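Local atomic coordinates of tRNA uridine(34) acetyltransferase (PDB entry 6IA8), a protein that uses acetyl-CoA and S-adenosyl-L-methionine to form carboxymethyluridine at the wobble uridine, position 34, of tRNAs. Residues L188-R193 and N203-L208; L243-G248 and M281-K286; K272-F275 and D279-P282; P327-T332 and V395-E400. One frame throughout, in Å; residues are numbered along the deposited sequence.

Contact 1: L188-R193 and N203-L208; sequences LCIETR and NQMLKL
I190 and L188 meet M205 and L208 in a buried contact, apolar between its side chains and without a hydrogen bond, that joins a strand of the parallel sheet to the helix following it in the chain. The segment axes run roughly antiparallel, at 149°, and come within 10.0 Å of each other, as expected when a helix lies on a sheet with side chains between them. I190 does most of the work. Its CG1 branch lies anti to the carbonyl carbon (chi1 -62°) and the chain runs on extended, which carries CD1 out to the helix. There I190 CD1 rests against M205 CG at 3.7 Å and reaches L208 CD1 at 4.1 Å, with the I190 and L208 side chains at about a right angle. The other branch, I190 CG2, lies 4.1 Å from M205 SD. The first torsion of M205 (-73°) and its extended second one place that sulfur; the bend at chi3 moves only the end methyl. Nearer the start of the strand segment, L188 CD2 comes up to the backbone carbonyl of the helix, 3.5 Å from L208 O. Beyond the two segments, M205 also touches V213 on the next strand, and L208 touches helix 149-164. Strand 184-192, helix 199-208 and strand 212-218 form a beta-alpha-beta unit of the kind that repeats in the TIM-barrel-like radical SAM core.

Contact 2: L243-G248 and M281-K286; sequences LLKDSG and MPDMVK
K245, in the last turn of helix 234-245, reaches across to M281 and D283 at the entry to strand 284-287, one of the parallel strands of the radical SAM core. The helix ends in a Schellman motif: G248, with positive phi, is its C-prime residue, L249 N bonds back to L244 O, and G248 N bonds to K245 O at 3.0 Å. Just before it, S247 OG donates to L243 O at 2.8 Å, approaching nearly along the C=O axis. The bend of the lysine at chi2 (-60°) turns its chain toward the loop at M281, and a second bend at chi4 sets NZ on the backbone carbonyl there. K245 NZ donates to M281 O at 3.2 Å, with the donor tilted 23° from the carbonyl plane. The K245 and D283 side chains run alongside one another, pointing opposite ways, which brings K245 CE to 3.8 Å from D283 OD2, while the charged ends stay too far apart for a salt bridge. Each has its main ionic partner in the acetyltransferase part of the chain: K245 pairs with E406, and D283 with R444, beside Q445, which probably binds acetyl-CoA. The contact therefore sits at the seam between the two catalytic modules. One water bridges the lysine and the aspartate: it accepts from K245 NZ at 2.9 Å and donates both to M281 O and to D283 OD1.

Contact 3: K272-F275 and D279-P282; sequences KEIF and DFMP
The chain doubles back after helix 264-276, and I274 CA comes to lie 5.2 Å from F280 CA and F275 CA 5.1 Å from M281 CA. One backbone bond ties the two segments: M281 N donates to I274 O at 2.9 Å, although the bend at the hydrogen (143°) is appreciable. I274 CG2, the branch anti to the backbone N, presses against the ring of P282 at about a right angle, and the 3.4 Å between I274 CG2 and P282 CD is closer than two such carbons normally sit. F280 lays its CB on the carbonyl, 3.5 Å from I274 O, and points its ring at E273. There E273 OE2, which also has a weak hydrogen bond from N277, lies in the ring plane at the edge, 3.6 Å from F280 CE2, with the carboxylate turned 64° from the ring. The bend at chi2 folds M281 back, its SD 3.4 Å from F275 O. This is the loop that leads from helix to strand within the radical SAM core. The edge-on approach sets a carboxylate oxygen against the partly positive ring hydrogens, consistent with a weak electrostatic attraction added to mostly apolar side-chain packing.

Contact 4: P327-T332 and V395-E400; sequences PKWVRT and VREDYE. With SO4 (sulfate ion), chain B.
W329 and Y399 stack face to face, the tyrosine ring and the six-membered ring of the indole lying 13° from parallel with centroids 3.7 Å apart. Both have CG in the crowded position between the backbone N and the carbonyl carbon, which swings each ring into the space between the segments; a nearly perpendicular chi2 in each then turns the faces together. The phenol oxygen sits above the rim of the indole, Y399 OH 3.3 Å from W329 CE3. P327 CB lies over the opposite indole face, so the indole is sandwiched between proline and tyrosine. The stack bridges two modules: W329 sits in a type I turn just before the edge strand 331-332 of the radical SAM sheet, and Y399 on strand 392-401, an edge of the GNAT acetyltransferase sheet. E397 comes at the indole from its edge, reached by a fully extended chain; its carboxylate is turned 73° from the ring, with E397 OE2 3.6 Å from W329 CD1. A sulfate, probably from the crystallisation liquor, is bound beside this carboxylate. K328 N donates to sulfate O2 at 2.9 Å in a nearly straight bond (166°), and E397 OE2 lies only 2.5 Å from the same oxygen, so close that one of the two acid groups probably carries a proton.

Contacts 2, 3 and 4 form one cluster, with centres 10 to 12 Å apart, while contact 1 lies apart, on strand 184-192 of the sheet that contacts 2 and 4 also reach, its centre about 13 Å from that of contact 2. M281 and P282 belong to both contact 2 and contact 3, and P282 O also packs on the indole of contact 4, 3.3 Å from W329 CZ3. Strands 284-287 and 331-332 are sheet neighbours: D283 O and R331 N, 2.9 Å apart, probably form a hydrogen bond between contacts 2 and 4. The side chain of Q445, a probable acetyl-CoA residue, lies about 5 Å from that of D283, 9 Å from that of Y399 and 11 Å from that of P282; contact 1 lies away from the acetyl-CoA residues.

Contact 1: L188-R193 and N203-L208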
loop_
_atom_site.group_PDB
_atom_site.type_symbol
_atom_site.label_atom_id
_atom_site.label_comp_id
_atom_site.label_asym_id
_atom_site.label_seq_id
_atom_site.Cartn_x
_atom_site.Cartn_y
_atom_site.Cartn_z
ATOM N N LEU A 188 -5.805 7.063 -1.560
ATOM C CA LEU A 188 -6.249 6.665 -2.892
ATOM C C LEU A 188 -5.129 5.850 -3.506
ATOM O O LEU A 188 -4.027 6.375 -3.712
ATOM C CB LEU A 188 -6.557 7.878 -3.763
ATOM C CG LEU A 188 -6.749 7.669 -5.280
ATOM C CD1 LEU A 188 -7.776 6.644 -5.540
ATOM C CD2 LEU A 188 -7.123 9.015 -5.958
ATOM N N CYS A 189 -5.410 4.581 -3.781
ATOM C CA CYS A 189 -4.431 3.659 -4.332
ATOM C C CYS A 189 -4.801 3.325 -5.769
ATOM O O CYS A 189 -5.952 2.981 -6.052
ATOM C CB CYS A 189 -4.347 2.365 -3.529
ATOM S SG CYS A 189 -3.043 1.227 -4.286
ATOM N N ILE A 190 -3.829 3.433 -6.666
ATOM C CA ILE A 190 -4.012 3.137 -8.083
ATOM C C ILE A 190 -3.114 1.959 -8.434
ATOM O O ILE A 190 -1.920 1.969 -8.125
ATOM C CB ILE A 190 -3.696 4.362 -8.957
ATOM C CG1 ILE A 190 -4.665 5.490 -8.609
ATOM C CG2 ILE A 190 -3.862 4.018 -10.465
ATOM C CD1 ILE A 190 -4.428 6.725 -9.384
ATOM N N GLU A 191 -3.688 0.932 -9.033
ATOM C CA GLU A 191 -2.909 -0.206 -9.495
ATOM C C GLU A 191 -2.503 0.048 -10.934
ATOM O O GLU A 191 -3.308 0.541 -11.736
ATOM C CB GLU A 191 -3.723 -1.497 -9.391
ATOM C CG GLU A 191 -4.314 -1.746 -8.012
ATOM C CD GLU A 191 -5.016 -3.086 -7.909
ATOM O OE1 GLU A 191 -5.338 -3.684 -8.957
ATOM O OE2 GLU A 191 -5.239 -3.551 -6.777
ATOM N N THR A 192 -1.258 -0.290 -11.270
ATOM C CA THR A 192 -0.815 -0.045 -12.638
ATOM C C THR A 192 0.294 -0.994 -13.047
ATOM O O THR A 192 1.008 -1.535 -12.204
ATOM C CB THR A 192 -0.321 1.398 -12.821
ATOM O OG1 THR A 192 -0.133 1.704 -14.222
ATOM C CG2 THR A 192 1.000 1.599 -12.063
ATOM N N ARG A 193 0.419 -1.203 -14.357
ATOM C CA ARG A 193 1.545 -1.958 -14.886
ATOM C C ARG A 193 2.797 -1.095 -14.800
ATOM O O ARG A 193 2.715 0.125 -14.966
ATOM C CB ARG A 193 1.302 -2.375 -16.339
ATOM C CG ARG A 193 0.016 -3.155 -16.558
ATOM C CD ARG A 193 -0.079 -3.645 -18.009
ATOM N NE ARG A 193 -1.387 -4.214 -18.312
ATOM C CZ ARG A 193 -1.642 -4.968 -19.375
ATOM N NH1 ARG A 193 -2.866 -5.445 -19.569
ATOM N NH2 ARG A 193 -0.671 -5.256 -20.233
ATOM N N ASN A 203 2.272 12.622 -12.757
ATOM C CA ASN A 203 1.624 13.928 -12.621
ATOM C C ASN A 203 0.102 13.782 -12.562
ATOM O O ASN A 203 -0.569 14.414 -11.734
ATOM C CB ASN A 203 2.015 14.849 -13.786
ATOM C CG ASN A 203 3.461 15.284 -13.731
ATOM O OD1 ASN A 203 4.078 15.306 -12.666
ATOM N ND2 ASN A 203 4.008 15.649 -14.874
ATOM N N GLN A 204 -0.463 12.954 -13.449
ATOM C CA GLN A 204 -1.914 12.759 -13.473
ATOM C C GLN A 204 -2.388 12.083 -12.186
ATOM O O GLN A 204 -3.397 12.480 -11.590
ATOM C CB GLN A 204 -2.293 11.951 -14.718
ATOM C CG GLN A 204 -3.682 11.365 -14.721
ATOM C CD GLN A 204 -4.791 12.405 -14.779
ATOM O OE1 GLN A 204 -4.560 13.597 -14.969
ATOM N NE2 GLN A 204 -6.008 11.943 -14.601
ATOM N N MET A 205 -1.648 11.084 -11.709
ATOM C CA MET A 205 -2.067 10.415 -10.484
ATOM C C MET A 205 -2.044 11.366 -9.306
ATOM O O MET A 205 -2.948 11.333 -8.473
ATOM C CB MET A 205 -1.201 9.188 -10.224
ATOM C CG MET A 205 -1.528 8.047 -11.201
ATOM S SD MET A 205 -0.628 6.523 -10.950
ATOM C CE MET A 205 0.993 7.114 -11.046
ATOM N N LEU A 206 -1.019 12.209 -9.204
ATOM C CA LEU A 206 -1.007 13.234 -8.164
ATOM C C LEU A 206 -2.190 14.193 -8.309
ATOM O O LEU A 206 -2.789 14.604 -7.311
ATOM C CB LEU A 206 0.311 14.006 -8.210
ATOM C CG LEU A 206 1.548 13.224 -7.770
ATOM C CD1 LEU A 206 2.829 13.916 -8.200
ATOM C CD2 LEU A 206 1.479 13.062 -6.274
ATOM N N LYS A 207 -2.529 14.584 -9.540
ATOM C CA LYS A 207 -3.695 15.443 -9.742
ATOM C C LYS A 207 -4.957 14.794 -9.190
ATOM O O LYS A 207 -5.829 15.474 -8.638
ATOM C CB LYS A 207 -3.866 15.753 -11.232
ATOM C CG LYS A 207 -4.838 16.911 -11.524
ATOM C CD LYS A 207 -5.075 17.082 -13.030
ATOM C CE LYS A 207 -6.137 16.120 -13.542
ATOM N NZ LYS A 207 -6.209 16.069 -15.019
ATOM N N LEU A 208 -5.083 13.482 -9.353
ATOM C CA LEU A 208 -6.262 12.775 -8.874
ATOM C C LEU A 208 -6.318 12.686 -7.353
ATOM O O LEU A 208 -7.373 12.363 -6.805
ATOM C CB LEU A 208 -6.281 11.367 -9.452
ATOM C CG LEU A 208 -6.371 11.218 -10.960
ATOM C CD1 LEU A 208 -6.191 9.789 -11.402
ATOM C CD2 LEU A 208 -7.699 11.772 -11.478
#

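Contact 2: L243-G248 and M281-K286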
loop_
_atom_site.group_PDB
_atom_site.type_symbol
_atom_site.label_atom_id
_atom_site.label_comp_id
_atom_site.label_asym_id
_atom_site.label_seq_id
_atom_site.Cartn_x
_atom_site.Cartn_y
_atom_site.Cartn_z
ATOM N N LEU A 243 10.827 6.995 -9.688
ATOM C CA LEU A 243 10.018 8.170 -9.984
ATOM C C LEU A 243 8.908 8.333 -8.955
ATOM O O LEU A 243 8.572 9.455 -8.570
ATOM C CB LEU A 243 9.432 8.060 -11.385
ATOM C CG LEU A 243 10.435 8.138 -12.540
ATOM C CD1 LEU A 243 9.718 7.818 -13.843
ATOM C CD2 LEU A 243 11.072 9.506 -12.602
ATOM N N LEU A 244 8.320 7.220 -8.508
ATOM C CA LEU A 244 7.270 7.272 -7.491
ATOM C C LEU A 244 7.833 7.759 -6.159
ATOM O O LEU A 244 7.277 8.668 -5.529
ATOM C CB LEU A 244 6.628 5.883 -7.340
ATOM C CG LEU A 244 5.716 5.459 -8.500
ATOM C CD1 LEU A 244 5.423 3.958 -8.380
ATOM C CD2 LEU A 244 4.478 6.243 -8.567
ATOM N N LYS A 245 8.950 7.174 -5.723
ATOM C CA LYS A 245 9.559 7.564 -4.458
ATOM C C LYS A 245 9.957 9.033 -4.476
ATOM O O LYS A 245 9.738 9.753 -3.499
ATOM C CB LYS A 245 10.782 6.700 -4.187
ATOM C CG LYS A 245 10.523 5.243 -3.730
ATOM C CD LYS A 245 9.732 5.187 -2.417
ATOM C CE LYS A 245 9.750 3.760 -1.868
ATOM N NZ LYS A 245 11.093 3.464 -1.304
ATOM N N ASP A 246 10.543 9.501 -5.584
ATOM C CA ASP A 246 10.986 10.885 -5.683
ATOM C C ASP A 246 9.838 11.841 -5.920
ATOM O O ASP A 246 10.078 13.040 -5.982
ATOM C CB ASP A 246 12.051 11.027 -6.786
ATOM C CG ASP A 246 13.409 10.492 -6.332
ATOM O OD1 ASP A 246 13.648 10.448 -5.081
ATOM O OD2 ASP A 246 14.225 10.145 -7.207
ATOM N N SER A 247 8.611 11.347 -6.070
ATOM C CA SER A 247 7.413 12.171 -6.059
ATOM C C SER A 247 6.633 12.023 -4.755
ATOM O O SER A 247 5.511 12.520 -4.653
ATOM C CB SER A 247 6.548 11.796 -7.260
ATOM O OG SER A 247 7.288 11.940 -8.479
ATOM N N GLY A 248 7.200 11.350 -3.760
ATOM C CA GLY A 248 6.577 11.258 -2.450
ATOM C C GLY A 248 5.513 10.190 -2.307
ATOM O O GLY A 248 4.806 10.165 -1.293
ATOM N N MET A 281 13.245 -2.048 -2.730
ATOM C CA MET A 281 12.840 -1.513 -1.435
ATOM C C MET A 281 11.419 -0.923 -1.449
ATOM O O MET A 281 11.210 0.231 -1.069
ATOM C CB MET A 281 13.853 -0.486 -0.966
ATOM C CG MET A 281 15.262 -0.841 -1.252
ATOM S SD MET A 281 15.935 -2.270 -0.331
ATOM C CE MET A 281 16.502 -1.504 1.196
ATOM N N PRO A 282 10.425 -1.714 -1.819
ATOM C CA PRO A 282 9.042 -1.225 -1.773
ATOM C C PRO A 282 8.587 -1.013 -0.343
ATOM O O PRO A 282 9.101 -1.642 0.584
ATOM C CB PRO A 282 8.237 -2.357 -2.416
ATOM C CG PRO A 282 9.026 -3.613 -2.073
ATOM C CD PRO A 282 10.506 -3.148 -2.167
ATOM N N ASP A 283 7.565 -0.155 -0.192
ATOM C CA ASP A 283 6.930 0.050 1.106
ATOM C C ASP A 283 6.020 -1.112 1.480
ATOM O O ASP A 283 5.779 -1.353 2.668
ATOM C CB ASP A 283 6.093 1.327 1.115
ATOM C CG ASP A 283 6.894 2.573 0.792
ATOM O OD1 ASP A 283 7.925 2.732 1.429
ATOM O OD2 ASP A 283 6.459 3.356 -0.104
ATOM N N MET A 284 5.453 -1.785 0.486
ATOM C CA MET A 284 4.396 -2.754 0.712
ATOM C C MET A 284 4.539 -3.807 -0.366
ATOM O O MET A 284 5.005 -3.506 -1.472
ATOM C CB MET A 284 3.015 -2.063 0.676
ATOM C CG MET A 284 1.839 -2.962 0.746
ATOM S SD MET A 284 0.308 -2.007 0.636
ATOM C CE MET A 284 0.764 -0.417 1.344
ATOM N N VAL A 285 4.141 -5.040 -0.046
ATOM C CA VAL A 285 4.110 -6.097 -1.049
ATOM C C VAL A 285 2.814 -6.871 -0.895
ATOM O O VAL A 285 2.321 -7.044 0.220
ATOM C CB VAL A 285 5.315 -7.051 -0.936
ATOM C CG1 VAL A 285 6.639 -6.315 -1.260
ATOM C CG2 VAL A 285 5.350 -7.696 0.444
ATOM N N LYS A 286 2.272 -7.334 -2.021
ATOM C CA LYS A 286 1.081 -8.178 -2.086
ATOM C C LYS A 286 1.518 -9.469 -2.763
ATOM O O LYS A 286 2.008 -9.430 -3.900
ATOM C CB LYS A 286 -0.023 -7.477 -2.873
ATOM C CG LYS A 286 -1.339 -8.270 -2.963
ATOM C CD LYS A 286 -2.320 -7.617 -3.949
ATOM C CE LYS A 286 -3.401 -6.802 -3.260
ATOM N NZ LYS A 286 -2.954 -5.440 -2.868
HETATM O O HOH W 1 10.456 1.824 1.032
#

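Contact 3: K272-F275 and D279-P282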
loop_
_atom_site.group_PDB
_atom_site.type_symbol
_atom_site.label_atom_id
_atom_site.label_comp_id
_atom_site.label_asym_id
_atom_site.label_seq_id
_atom_site.Cartn_x
_atom_site.Cartn_y
_atom_site.Cartn_z
ATOM N N LYS A 272 14.676 -11.764 -1.080
ATOM C CA LYS A 272 15.855 -11.191 -0.442
ATOM C C LYS A 272 16.310 -9.953 -1.212
ATOM O O LYS A 272 16.626 -8.903 -0.624
ATOM C CB LYS A 272 16.971 -12.243 -0.347
ATOM C CG LYS A 272 18.245 -11.742 0.283
ATOM C CD LYS A 272 19.231 -12.885 0.531
ATOM C CE LYS A 272 20.587 -12.370 1.026
ATOM N NZ LYS A 272 21.556 -13.478 1.249
ATOM N N GLU A 273 16.321 -10.058 -2.542
ATOM C CA GLU A 273 16.822 -8.972 -3.362
ATOM C C GLU A 273 15.931 -7.751 -3.247
ATOM O O GLU A 273 16.438 -6.631 -3.185
ATOM C CB GLU A 273 16.948 -9.411 -4.817
ATOM C CG GLU A 273 17.675 -8.417 -5.685
ATOM C CD GLU A 273 17.952 -8.956 -7.074
ATOM O OE1 GLU A 273 17.943 -10.201 -7.239
ATOM O OE2 GLU A 273 18.156 -8.133 -7.985
ATOM N N ILE A 274 14.607 -7.942 -3.200
ATOM C CA ILE A 274 13.668 -6.824 -3.152
ATOM C C ILE A 274 13.840 -6.006 -1.880
ATOM O O ILE A 274 13.517 -4.803 -1.861
ATOM C CB ILE A 274 12.229 -7.373 -3.296
ATOM C CG1 ILE A 274 11.978 -7.723 -4.785
ATOM C CG2 ILE A 274 11.225 -6.402 -2.785
ATOM C CD1 ILE A 274 10.722 -8.528 -5.035
ATOM N N PHE A 275 14.333 -6.629 -0.806
ATOM C CA PHE A 275 14.483 -5.929 0.471
ATOM C C PHE A 275 15.915 -5.502 0.788
ATOM O O PHE A 275 16.143 -4.878 1.851
ATOM C CB PHE A 275 13.955 -6.805 1.611
ATOM C CG PHE A 275 12.503 -7.189 1.448
ATOM C CD1 PHE A 275 11.572 -6.240 1.064
ATOM C CD2 PHE A 275 12.091 -8.498 1.636
ATOM C CE1 PHE A 275 10.235 -6.599 0.866
ATOM C CE2 PHE A 275 10.772 -8.845 1.484
ATOM C CZ PHE A 275 9.856 -7.901 1.090
ATOM N N ASP A 279 17.568 -0.733 -5.704
ATOM C CA ASP A 279 16.704 -0.583 -6.863
ATOM C C ASP A 279 15.252 -0.880 -6.537
ATOM O O ASP A 279 14.360 -0.428 -7.267
ATOM C CB ASP A 279 17.176 -1.525 -7.975
ATOM C CG ASP A 279 18.403 -1.004 -8.711
ATOM O OD1 ASP A 279 18.843 0.131 -8.496
ATOM O OD2 ASP A 279 18.937 -1.750 -9.525
ATOM N N PHE A 280 14.985 -1.630 -5.468
ATOM C CA PHE A 280 13.617 -2.004 -5.142
ATOM C C PHE A 280 13.159 -1.347 -3.850
ATOM O O PHE A 280 12.702 -0.178 -3.860
ATOM C CB PHE A 280 13.536 -3.533 -5.096
ATOM C CG PHE A 280 13.988 -4.193 -6.385
ATOM C CD1 PHE A 280 13.258 -4.043 -7.547
ATOM C CD2 PHE A 280 15.153 -4.938 -6.432
ATOM C CE1 PHE A 280 13.696 -4.654 -8.772
ATOM C CE2 PHE A 280 15.594 -5.559 -7.635
ATOM C CZ PHE A 280 14.830 -5.408 -8.804
ATOM N N MET A 281 13.245 -2.048 -2.730
ATOM C CA MET A 281 12.840 -1.513 -1.435
ATOM C C MET A 281 11.419 -0.923 -1.449
ATOM O O MET A 281 11.210 0.231 -1.069
ATOM C CB MET A 281 13.853 -0.486 -0.966
ATOM C CG MET A 281 15.262 -0.841 -1.252
ATOM S SD MET A 281 15.935 -2.270 -0.331
ATOM C CE MET A 281 16.502 -1.504 1.196
ATOM N N PRO A 282 10.425 -1.714 -1.819
ATOM C CA PRO A 282 9.042 -1.225 -1.773
ATOM C C PRO A 282 8.587 -1.013 -0.343
ATOM O O PRO A 282 9.101 -1.642 0.584
ATOM C CB PRO A 282 8.237 -2.357 -2.416
ATOM C CG PRO A 282 9.026 -3.613 -2.073
ATOM C CD PRO A 282 10.506 -3.148 -2.167
#

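Contact 4: P327-T332 and V395-E400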
loop_
_atom_site.group_PDB
_atom_site.type_symbol
_atom_site.label_atom_id
_atom_site.label_comp_id
_atom_site.label_asym_id
_atom_site.label_seq_id
_atom_site.Cartn_x
_atom_site.Cartn_y
_atom_site.Cartn_z
ATOM N N PRO A 327 11.774 -6.650 6.182
ATOM C CA PRO A 327 12.183 -5.609 7.137
ATOM C C PRO A 327 11.001 -5.038 7.902
ATOM O O PRO A 327 9.832 -5.203 7.557
ATOM C CB PRO A 327 12.845 -4.538 6.257
ATOM C CG PRO A 327 13.279 -5.317 5.000
ATOM C CD PRO A 327 12.242 -6.386 4.814
ATOM N N LYS A 328 11.336 -4.316 8.962
ATOM C CA LYS A 328 10.324 -3.719 9.816
ATOM C C LYS A 328 9.534 -2.650 9.090
ATOM O O LYS A 328 8.460 -2.270 9.564
ATOM C CB LYS A 328 10.975 -3.100 11.057
ATOM C CG LYS A 328 11.671 -4.110 11.967
ATOM C CD LYS A 328 12.376 -3.402 13.138
ATOM C CE LYS A 328 13.089 -4.391 14.049
ATOM N NZ LYS A 328 13.487 -3.768 15.344
ATOM N N TRP A 329 10.088 -2.088 8.020
ATOM C CA TRP A 329 9.463 -0.981 7.308
ATOM C C TRP A 329 8.578 -1.436 6.164
ATOM O O TRP A 329 8.046 -0.577 5.445
ATOM C CB TRP A 329 10.514 -0.010 6.765
ATOM C CG TRP A 329 11.767 -0.640 6.217
ATOM C CD1 TRP A 329 12.926 -0.897 6.909
ATOM C CD2 TRP A 329 12.016 -1.040 4.869
ATOM N NE1 TRP A 329 13.888 -1.428 6.064
ATOM C CE2 TRP A 329 13.347 -1.554 4.814
ATOM C CE3 TRP A 329 11.239 -1.078 3.727
ATOM C CZ2 TRP A 329 13.900 -2.081 3.653
ATOM C CZ3 TRP A 329 11.809 -1.594 2.551
ATOM C CH2 TRP A 329 13.126 -2.067 2.527
ATOM N N VAL A 330 8.371 -2.752 6.004
ATOM C CA VAL A 330 7.559 -3.292 4.916
ATOM C C VAL A 330 6.196 -3.664 5.454
ATOM O O VAL A 330 6.077 -4.304 6.512
ATOM C CB VAL A 330 8.224 -4.506 4.245
ATOM C CG1 VAL A 330 7.305 -5.109 3.216
ATOM C CG2 VAL A 330 9.537 -4.075 3.553
ATOM N N ARG A 331 5.164 -3.277 4.720
ATOM C CA ARG A 331 3.800 -3.633 5.073
ATOM C C ARG A 331 3.331 -4.698 4.095
ATOM O O ARG A 331 3.619 -4.616 2.914
ATOM C CB ARG A 331 2.878 -2.408 5.036
ATOM C CG ARG A 331 1.454 -2.669 5.524
ATOM C CD ARG A 331 0.537 -1.530 5.095
ATOM N NE ARG A 331 0.342 -0.530 6.141
ATOM C CZ ARG A 331 -0.091 0.709 5.921
ATOM N NH1 ARG A 331 -0.356 1.122 4.687
ATOM N NH2 ARG A 331 -0.245 1.544 6.933
ATOM N N THR A 332 2.622 -5.699 4.570
ATOM C CA THR A 332 2.166 -6.786 3.716
ATOM C C THR A 332 0.648 -6.833 3.711
ATOM O O THR A 332 -0.001 -6.380 4.655
ATOM C CB THR A 332 2.715 -8.136 4.198
ATOM O OG1 THR A 332 2.630 -9.097 3.139
ATOM C CG2 THR A 332 1.921 -8.641 5.393
ATOM N N VAL A 395 11.633 5.242 17.594
ATOM C CA VAL A 395 12.692 4.427 16.996
ATOM C C VAL A 395 12.938 4.919 15.577
ATOM O O VAL A 395 12.039 5.447 14.925
ATOM C CB VAL A 395 12.309 2.929 16.980
ATOM C CG1 VAL A 395 13.377 2.106 16.281
ATOM C CG2 VAL A 395 12.089 2.419 18.413
ATOM N N ARG A 396 14.167 4.774 15.104
ATOM C CA ARG A 396 14.508 5.220 13.761
ATOM C C ARG A 396 15.300 4.142 13.051
ATOM O O ARG A 396 16.198 3.552 13.640
ATOM C CB ARG A 396 15.342 6.513 13.784
ATOM C CG ARG A 396 15.903 6.913 12.429
ATOM C CD ARG A 396 16.596 8.261 12.532
ATOM N NE ARG A 396 17.357 8.581 11.318
ATOM C CZ ARG A 396 18.100 9.668 11.173
ATOM N NH1 ARG A 396 18.162 10.541 12.165
ATOM N NH2 ARG A 396 18.767 9.874 10.046
ATOM N N GLU A 397 15.020 3.943 11.768
ATOM C CA GLU A 397 15.781 3.028 10.927
ATOM C C GLU A 397 15.879 3.640 9.542
ATOM O O GLU A 397 14.845 4.006 8.968
ATOM C CB GLU A 397 15.087 1.671 10.836
ATOM C CG GLU A 397 15.789 0.663 9.945
ATOM C CD GLU A 397 15.046 -0.657 9.911
ATOM O OE1 GLU A 397 13.982 -0.792 10.564
ATOM O OE2 GLU A 397 15.523 -1.560 9.241
ATOM N N ASP A 398 17.104 3.734 9.015
ATOM C CA ASP A 398 17.375 4.319 7.709
ATOM C C ASP A 398 17.735 3.222 6.711
ATOM O O ASP A 398 18.363 2.208 7.067
ATOM C CB ASP A 398 18.536 5.321 7.769
ATOM C CG ASP A 398 18.211 6.588 8.595
ATOM O OD1 ASP A 398 17.146 6.681 9.228
ATOM O OD2 ASP A 398 19.008 7.521 8.545
ATOM N N TYR A 399 17.428 3.473 5.432
ATOM C CA TYR A 399 17.919 2.586 4.383
ATOM C C TYR A 399 18.044 3.345 3.073
ATOM O O TYR A 399 17.416 4.379 2.869
ATOM C CB TYR A 399 17.040 1.350 4.218
ATOM C CG TYR A 399 15.577 1.589 3.988
ATOM C CD1 TYR A 399 14.734 1.856 5.061
ATOM C CD2 TYR A 399 15.020 1.518 2.696
ATOM C CE1 TYR A 399 13.365 2.070 4.872
ATOM C CE2 TYR A 399 13.621 1.713 2.491
ATOM C CZ TYR A 399 12.824 1.994 3.613
ATOM O OH TYR A 399 11.474 2.167 3.517
ATOM N N GLU A 400 18.913 2.850 2.205
ATOM C CA GLU A 400 19.067 3.421 0.878
ATOM C C GLU A 400 18.017 2.822 -0.039
ATOM O O GLU A 400 17.855 1.597 -0.053
ATOM C CB GLU A 400 20.448 3.084 0.335
ATOM C CG GLU A 400 20.753 3.687 -1.011
ATOM C CD GLU A 400 21.220 5.141 -0.918
ATOM O OE1 GLU A 400 21.190 5.838 -1.952
ATOM O OE2 GLU A 400 21.604 5.584 0.188
HETATM S S SO4 B . 15.092 -4.669 9.566
HETATM O O1 SO4 B . 15.803 -4.248 10.776
HETATM O O2 SO4 B . 14.114 -3.640 9.216
HETATM O O3 SO4 B . 14.389 -5.893 9.819
HETATM O O4 SO4 B . 16.039 -4.911 8.483
#